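Local coordinates for periplasmic binding protein (Sulfurospirillum deleyianum, PDB 4PAG), which probably delivers a solute to an ABC transporter, as a two-lobed periplasmic binding protein, and holds a free histidine in the crystal, at residues I14-H19 with G135-K140; H204-N209 with G213-S218; D299-F304 with V311-E316. One frame throughout, in Å; residues are numbered along the deposited sequence. Where two conformers were deposited one is given.

In the fold
The three contacts follow one another along the chain and nowhere touch. Contact 1 ties the loop that follows strand 13-15 to the end of helix 127-138. Contact 2 lies on the opposite side of the chain's centre, where a disulfide-anchored loop runs past strand 215-216, and its centre is 39 Å from that of contact 1. Contact 3, in the carboxy-terminal helices 297-309 and 315-322, is 32 Å from contact 1 and 34 Å from contact 2, centre to centre. The side chain of Val301 in contact 3 is about 10 Å from the bound histidine and touches Phe322, one of the pocket residues.

Contact 1. Residues I14-H19 with G135-K140; sequences IVLPEH and GRVMQK
Gln139, the positive-phi residue of the Schellman motif that closes helix 127-138, reaches over to Glu18 in the loop after strand 13-15. Its NE2 donates to the backbone O of Glu18 at 3.0 Å, with an N-H...O angle of 156°. The carbonyl lies close to the plane of the Gln139 amide, whereas NE2 is tilted 24° from the carbonyl plane. A bend at chi2 (-88°) turns the amide toward this oxygen and also brings NE2 to 3.0 Å from Glu18 OE2; the carboxylate and amide planes are well turned from each other. The helix end is thus joined to the segment that follows the first, two-stranded antiparallel sheet, 5-7 with 13-15. A leucine in place of Gln139 would probably leave the Glu18 carbonyl without this donor and the loop less firmly tied to the helix end. The apolar part of the contact is small: Leu16 CD1 meets Val137 CG1 at 4.0 Å, the two side chains crossing obliquely, and both also touch Phe6 of strand 5-7. Arg4 adds a second polar link, its guanidinium donating to the backbone O atoms of Pro17, Arg136 and Val137.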
# COMPACT_ATOMS: atom_id res chain seq x y z
N ILE A 14 17.79 -6.11 21.23
CA ILE A 14 19.01 -5.46 20.75
C ILE A 14 18.96 -3.98 21.11
O ILE A 14 17.88 -3.41 21.25
CB ILE A 14 19.20 -5.62 19.23
CG1 ILE A 14 18.01 -5.03 18.44
CG2 ILE A 14 19.39 -7.09 18.87
CD1 ILE A 14 18.33 -4.73 17.00
N VAL A 15 20.13 -3.37 21.27
CA VAL A 15 20.23 -1.96 21.61
C VAL A 15 20.68 -1.17 20.39
O VAL A 15 21.77 -1.39 19.88
CB VAL A 15 21.22 -1.73 22.77
CG1 VAL A 15 21.36 -0.24 23.07
CG2 VAL A 15 20.77 -2.48 24.01
N LEU A 16 19.83 -0.25 19.93
CA LEU A 16 20.18 0.63 18.82
C LEU A 16 20.92 1.87 19.32
O LEU A 16 20.81 2.23 20.49
CB LEU A 16 18.92 1.07 18.08
CG LEU A 16 18.07 -0.03 17.46
CD1 LEU A 16 16.89 0.59 16.72
CD2 LEU A 16 18.90 -0.88 16.52
N PRO A 17 21.66 2.53 18.41
CA PRO A 17 22.22 3.85 18.71
C PRO A 17 21.15 4.87 19.09
O PRO A 17 19.99 4.75 18.67
CB PRO A 17 22.88 4.26 17.38
CG PRO A 17 23.15 2.98 16.68
CD PRO A 17 22.07 2.04 17.09
N GLU A 18 21.57 5.86 19.86
CA GLU A 18 20.68 6.94 20.29
C GLU A 18 20.06 7.62 19.07
O GLU A 18 18.84 7.83 19.03
CB GLU A 18 21.46 7.96 21.12
CG GLU A 18 20.62 9.03 21.80
CD GLU A 18 19.60 8.46 22.78
OE1 GLU A 18 19.88 7.42 23.42
OE2 GLU A 18 18.52 9.06 22.92
N HIS A 19 20.89 7.94 18.08
CA HIS A 19 20.42 8.61 16.87
C HIS A 19 20.63 7.76 15.63
O HIS A 19 21.75 7.39 15.29
CB HIS A 19 21.12 9.96 16.71
CG HIS A 19 20.81 10.91 17.81
ND1 HIS A 19 21.73 11.27 18.77
CD2 HIS A 19 19.67 11.57 18.13
CE1 HIS A 19 21.18 12.11 19.62
NE2 HIS A 19 19.93 12.32 19.25
N GLY A 135 8.42 5.80 14.93
CA GLY A 135 8.77 7.07 15.56
C GLY A 135 9.76 6.92 16.72
O GLY A 135 10.69 7.72 16.84
N ARG A 136 9.55 5.91 17.56
CA ARG A 136 10.47 5.64 18.67
C ARG A 136 11.83 5.20 18.13
O ARG A 136 12.86 5.69 18.57
CB ARG A 136 9.90 4.57 19.62
CG ARG A 136 8.68 5.03 20.41
CD ARG A 136 8.03 3.89 21.20
NE ARG A 136 6.58 4.04 21.22
CZ ARG A 136 5.73 3.15 20.71
NH1 ARG A 136 6.17 2.03 20.18
NH2 ARG A 136 4.43 3.39 20.77
N VAL A 137 11.82 4.28 17.17
CA VAL A 137 13.05 3.82 16.52
C VAL A 137 13.87 4.98 15.95
O VAL A 137 15.06 5.13 16.26
CB VAL A 137 12.76 2.78 15.40
CG1 VAL A 137 14.02 2.44 14.63
CG2 VAL A 137 12.14 1.52 15.99
N MSE A 138 13.21 5.82 15.16
CA MSE A 138 13.87 6.90 14.45
C MSE A 138 14.04 8.19 15.26
O MSE A 138 14.63 9.13 14.77
CB MSE A 138 13.03 7.19 13.19
CG MSE A 138 13.01 6.03 12.19
SE MSE A 138 11.83 6.39 10.64
CE MSE A 138 12.93 7.86 9.90
N GLN A 139 13.51 8.23 16.48
CA GLN A 139 13.44 9.47 17.28
C GLN A 139 12.73 10.59 16.52
O GLN A 139 13.19 11.73 16.51
CB GLN A 139 14.84 9.93 17.71
CG GLN A 139 15.66 8.89 18.46
CD GLN A 139 15.42 8.92 19.95
OE1 GLN A 139 14.29 9.07 20.40
NE2 GLN A 139 16.50 8.78 20.73
N LYS A 140 11.62 10.23 15.87
CA LYS A 140 10.77 11.16 15.14
C LYS A 140 9.34 10.98 15.68
O LYS A 140 8.37 10.79 14.92
CB LYS A 140 10.82 10.85 13.64
CG LYS A 140 12.16 11.14 12.98
CD LYS A 140 12.53 12.62 12.97
CE LYS A 140 11.45 13.46 12.31
NZ LYS A 140 11.93 14.82 11.97

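Contact 2. Residues H204-N209 with G213-S218; sequences HKCVQN and GLQEVS
His204 NE2 and Gln215 NE2 share a water, 2.7 Å from the ring nitrogen and 2.9 Å from the amide nitrogen, which donates to it. The water sits at the edge of the imidazole, in the ring plane. The other ring nitrogen, ND1, is hydrogen-bonded to the hydroxyl of Tyr225, so the imidazole is held at both nitrogens and its rotation is probably fixed. A second water lies at the other end of the Gln215 amide: it accepts from the backbone N of Asn209 at 3.1 Å and donates to Gln215 OE1, at a distance so short that its exact value is doubtful. The amide therefore spans two waters, one on each polar atom. The chain bends at chi2 (-53°) on its way to the amide, and its aliphatic part does the direct touching. Gln215 CB approaches the His204 ring obliquely, 3.8 Å from NE2, and the two side chains cross at about a right angle, with ring and amide planes 26° apart. Gln215 CG comes to 4.4 Å from Cys206 SG, whose disulfide to Cys186 pins this loop to the chain beyond strand 183-184. That strand is the antiparallel partner of 215-216, with backbone hydrogen bonds joining Gln215 to Thr184 and Val217 to Leu182. With no direct hydrogen bond between the segments, the polar link from loop 204-209 to strand 215-216 rests on ordered water, while the covalent hold on the loop comes from the disulfide, so the polar fit here probably relies in part on these waters.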
# COMPACT_ATOMS: atom_id res chain seq x y z
N HIS A 204 -13.50 -13.45 -6.13
CA HIS A 204 -12.64 -14.62 -6.28
C HIS A 204 -12.19 -15.12 -4.89
O HIS A 204 -11.43 -14.44 -4.19
CB HIS A 204 -11.43 -14.27 -7.17
CG HIS A 204 -10.62 -15.45 -7.60
ND1 HIS A 204 -11.09 -16.41 -8.47
CD2 HIS A 204 -9.34 -15.80 -7.31
CE1 HIS A 204 -10.14 -17.31 -8.68
NE2 HIS A 204 -9.08 -16.97 -7.99
N LYS A 205 -12.68 -16.30 -4.51
CA LYS A 205 -12.53 -16.82 -3.15
C LYS A 205 -11.38 -17.83 -3.05
O LYS A 205 -11.45 -18.91 -3.62
CB LYS A 205 -13.83 -17.48 -2.68
CG LYS A 205 -15.08 -16.63 -2.85
CD LYS A 205 -14.99 -15.34 -2.06
CE LYS A 205 -16.34 -14.67 -1.87
NZ LYS A 205 -16.17 -13.36 -1.18
N CYS A 206 -10.34 -17.46 -2.31
CA CYS A 206 -9.20 -18.35 -2.03
C CYS A 206 -8.29 -17.65 -1.04
O CYS A 206 -8.60 -16.54 -0.59
CB CYS A 206 -8.42 -18.72 -3.31
SG CYS A 206 -8.08 -17.36 -4.46
N VAL A 207 -7.18 -18.31 -0.68
CA VAL A 207 -6.16 -17.71 0.18
C VAL A 207 -4.86 -17.60 -0.61
O VAL A 207 -4.39 -18.57 -1.20
CB VAL A 207 -5.92 -18.54 1.47
CG1 VAL A 207 -4.83 -17.90 2.33
CG2 VAL A 207 -7.20 -18.64 2.28
N GLN A 208 -4.28 -16.41 -0.60
CA GLN A 208 -3.00 -16.15 -1.26
C GLN A 208 -1.93 -17.15 -0.83
O GLN A 208 -1.71 -17.35 0.36
CB GLN A 208 -2.54 -14.75 -0.89
CG GLN A 208 -1.16 -14.36 -1.41
CD GLN A 208 -0.70 -13.03 -0.85
OE1 GLN A 208 -1.29 -12.50 0.10
NE2 GLN A 208 0.37 -12.48 -1.43
N ASN A 209 -1.24 -17.75 -1.80
CA ASN A 209 -0.15 -18.68 -1.50
C ASN A 209 1.13 -18.41 -2.27
O ASN A 209 2.02 -19.25 -2.29
CB ASN A 209 -0.61 -20.13 -1.70
CG ASN A 209 -0.78 -20.50 -3.16
OD1 ASN A 209 -0.96 -19.64 -4.03
ND2 ASN A 209 -0.74 -21.80 -3.44
N GLY A 213 0.87 -12.98 -5.90
CA GLY A 213 -0.57 -13.15 -6.13
C GLY A 213 -0.85 -13.36 -7.61
O GLY A 213 -0.34 -14.29 -8.21
N LEU A 214 -1.64 -12.47 -8.21
CA LEU A 214 -1.97 -12.54 -9.64
C LEU A 214 -2.58 -13.90 -10.04
O LEU A 214 -2.06 -14.60 -10.90
CB LEU A 214 -0.75 -12.16 -10.49
CG LEU A 214 -0.18 -10.76 -10.23
CD1 LEU A 214 1.14 -10.56 -10.97
CD2 LEU A 214 -1.17 -9.65 -10.58
N GLN A 215 -3.69 -14.24 -9.41
CA GLN A 215 -4.45 -15.45 -9.71
C GLN A 215 -4.98 -15.33 -11.12
O GLN A 215 -5.44 -14.25 -11.49
CB GLN A 215 -5.62 -15.62 -8.74
CG GLN A 215 -5.29 -15.42 -7.26
CD GLN A 215 -4.14 -16.26 -6.77
OE1 GLN A 215 -3.16 -15.75 -6.19
NE2 GLN A 215 -4.23 -17.58 -7.00
N GLU A 216 -4.94 -16.40 -11.90
CA GLU A 216 -5.44 -16.37 -13.27
C GLU A 216 -6.94 -16.65 -13.31
O GLU A 216 -7.40 -17.63 -12.73
CB GLU A 216 -4.74 -17.42 -14.14
CG GLU A 216 -3.22 -17.31 -14.17
CD GLU A 216 -2.70 -16.16 -15.02
OE1 GLU A 216 -3.50 -15.48 -15.70
OE2 GLU A 216 -1.47 -15.95 -15.01
N VAL A 217 -7.68 -15.80 -14.02
CA VAL A 217 -9.13 -15.95 -14.17
C VAL A 217 -9.49 -15.68 -15.64
O VAL A 217 -8.93 -14.80 -16.27
CB VAL A 217 -9.88 -14.99 -13.21
CG1 VAL A 217 -9.63 -13.54 -13.55
CG2 VAL A 217 -11.37 -15.27 -13.21
N SER A 218 -10.41 -16.47 -16.18
CA SER A 218 -10.86 -16.28 -17.56
C SER A 218 -11.94 -15.20 -17.67
O SER A 218 -12.60 -14.87 -16.68
CB SER A 218 -11.41 -17.59 -18.12
OG SER A 218 -12.67 -17.89 -17.54
O HOH W 1 -6.83 -18.51 -7.73
O HOH W 2 -1.34 -16.53 -4.68

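Contact 3. Residues D299-F304 with V311-E316; sequences DKVKAF and VELSNE
Lys302 makes the direct polar link, its NZ donating to the backbone O of Leu313 at 2.7 Å. The ammonium approaches nearly along the C=O axis, with a C=O...N angle of 161°. The extended lysine chain carries CE to 3.7 Å from Asn315 OD1, the two side chains crossing at about a right angle, and a bend at chi4 (-102°) then turns NZ onto the carbonyl. The carboxylate of Glu312 is not in contact with this ammonium; Glu312 OE1 lies 6.3 Å from Lys302 NZ, close enough perhaps to favour the positive charge. Bridging by water comes next: one molecule sits 2.7 Å from Lys302 O and also 2.7 Å from Val311 O, with only a weak bond from Leu313 N. The elements joined are consecutive carboxy-terminal helices, 297-309 and 315-322, and the segment 311-314 that turns the chain back from the first to the second. Ser314 is the N-cap of the second helix, its OG accepting from Asp317 N. Apolar packing occupies the inner side of this turn, where Leu313 CD1 meets Val301 CG1 at 3.9 Å, the side chains again nearly perpendicular. Phe322 of helix 315-322, which also lines the histidine pocket, touches both of them, and Leu318 packs against Val301 and the Lys302 side chain.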
# COMPACT_ATOMS: atom_id res chain seq x y z
N ASP A 299 -12.17 15.86 0.24
CA ASP A 299 -11.62 16.52 1.43
C ASP A 299 -10.66 15.62 2.21
O ASP A 299 -9.68 16.10 2.77
CB ASP A 299 -12.75 17.00 2.35
CG ASP A 299 -13.56 18.13 1.74
OD1 ASP A 299 -13.16 18.68 0.69
OD2 ASP A 299 -14.61 18.48 2.32
N LYS A 300 -10.95 14.33 2.28
CA LYS A 300 -10.01 13.36 2.86
C LYS A 300 -8.69 13.30 2.08
O LYS A 300 -7.62 13.26 2.68
CB LYS A 300 -10.63 11.97 2.94
CG LYS A 300 -11.73 11.89 3.98
CD LYS A 300 -12.02 10.46 4.39
CE LYS A 300 -12.78 10.41 5.71
NZ LYS A 300 -11.91 10.76 6.86
N VAL A 301 -8.77 13.30 0.75
CA VAL A 301 -7.56 13.33 -0.07
C VAL A 301 -6.74 14.57 0.28
O VAL A 301 -5.53 14.48 0.50
CB VAL A 301 -7.88 13.31 -1.59
CG1 VAL A 301 -6.59 13.34 -2.41
CG2 VAL A 301 -8.70 12.09 -1.97
N LYS A 302 -7.39 15.73 0.34
CA LYS A 302 -6.69 16.98 0.60
C LYS A 302 -5.99 16.97 1.96
O LYS A 302 -4.82 17.33 2.04
CB LYS A 302 -7.63 18.20 0.48
CG LYS A 302 -7.86 18.65 -0.95
CD LYS A 302 -8.97 19.69 -1.03
CE LYS A 302 -9.08 20.32 -2.41
NZ LYS A 302 -8.47 21.68 -2.48
N ALA A 303 -6.70 16.54 3.00
CA ALA A 303 -6.13 16.48 4.35
C ALA A 303 -5.00 15.47 4.45
O ALA A 303 -3.97 15.73 5.06
CB ALA A 303 -7.21 16.15 5.38
N PHE A 304 -5.19 14.31 3.83
CA PHE A 304 -4.18 13.26 3.85
C PHE A 304 -2.88 13.72 3.16
O PHE A 304 -1.78 13.56 3.70
CB PHE A 304 -4.74 11.99 3.22
CG PHE A 304 -3.82 10.81 3.29
CD1 PHE A 304 -2.90 10.59 2.29
CD2 PHE A 304 -3.87 9.93 4.36
CE1 PHE A 304 -2.04 9.51 2.34
CE2 PHE A 304 -3.02 8.84 4.42
CZ PHE A 304 -2.10 8.64 3.41
N VAL A 311 1.78 18.55 0.82
CA VAL A 311 1.38 19.03 -0.51
C VAL A 311 -0.06 19.51 -0.49
O VAL A 311 -0.95 18.81 -0.00
CB VAL A 311 1.54 17.92 -1.56
CG1 VAL A 311 0.94 18.35 -2.89
CG2 VAL A 311 3.02 17.58 -1.74
N GLU A 312 -0.28 20.71 -1.02
CA GLU A 312 -1.62 21.29 -1.16
C GLU A 312 -2.13 20.96 -2.54
O GLU A 312 -1.44 21.16 -3.52
CB GLU A 312 -1.55 22.81 -1.05
CG GLU A 312 -1.09 23.29 0.31
CD GLU A 312 -2.17 23.17 1.36
OE1 GLU A 312 -3.36 23.05 0.98
OE2 GLU A 312 -1.82 23.19 2.55
N LEU A 313 -3.36 20.47 -2.61
CA LEU A 313 -3.95 20.06 -3.87
C LEU A 313 -5.06 21.03 -4.26
O LEU A 313 -5.97 21.29 -3.47
CB LEU A 313 -4.50 18.64 -3.74
CG LEU A 313 -3.46 17.55 -3.50
CD1 LEU A 313 -4.15 16.25 -3.11
CD2 LEU A 313 -2.60 17.35 -4.74
N SER A 314 -4.97 21.55 -5.48
CA SER A 314 -6.04 22.35 -6.06
C SER A 314 -7.16 21.43 -6.54
O SER A 314 -6.96 20.22 -6.65
CB SER A 314 -5.52 23.15 -7.25
OG SER A 314 -5.20 22.29 -8.32
N ASN A 315 -8.31 22.00 -6.88
CA ASN A 315 -9.39 21.21 -7.46
C ASN A 315 -8.98 20.63 -8.82
O ASN A 315 -9.37 19.52 -9.17
CB ASN A 315 -10.68 22.02 -7.57
CG ASN A 315 -11.32 22.29 -6.20
OD1 ASN A 315 -11.03 21.60 -5.22
ND2 ASN A 315 -12.19 23.28 -6.14
N GLU A 316 -8.17 21.37 -9.58
CA GLU A 316 -7.66 20.86 -10.84
C GLU A 316 -6.69 19.69 -10.62
O GLU A 316 -6.70 18.73 -11.39
CB GLU A 316 -6.99 21.98 -11.66
CG GLU A 316 -6.65 21.59 -13.09
CD GLU A 316 -7.85 21.11 -13.90
OE1 GLU A 316 -8.98 21.60 -13.68
OE2 GLU A 316 -7.66 20.24 -14.77
O HOH W 3 -3.62 18.67 0.07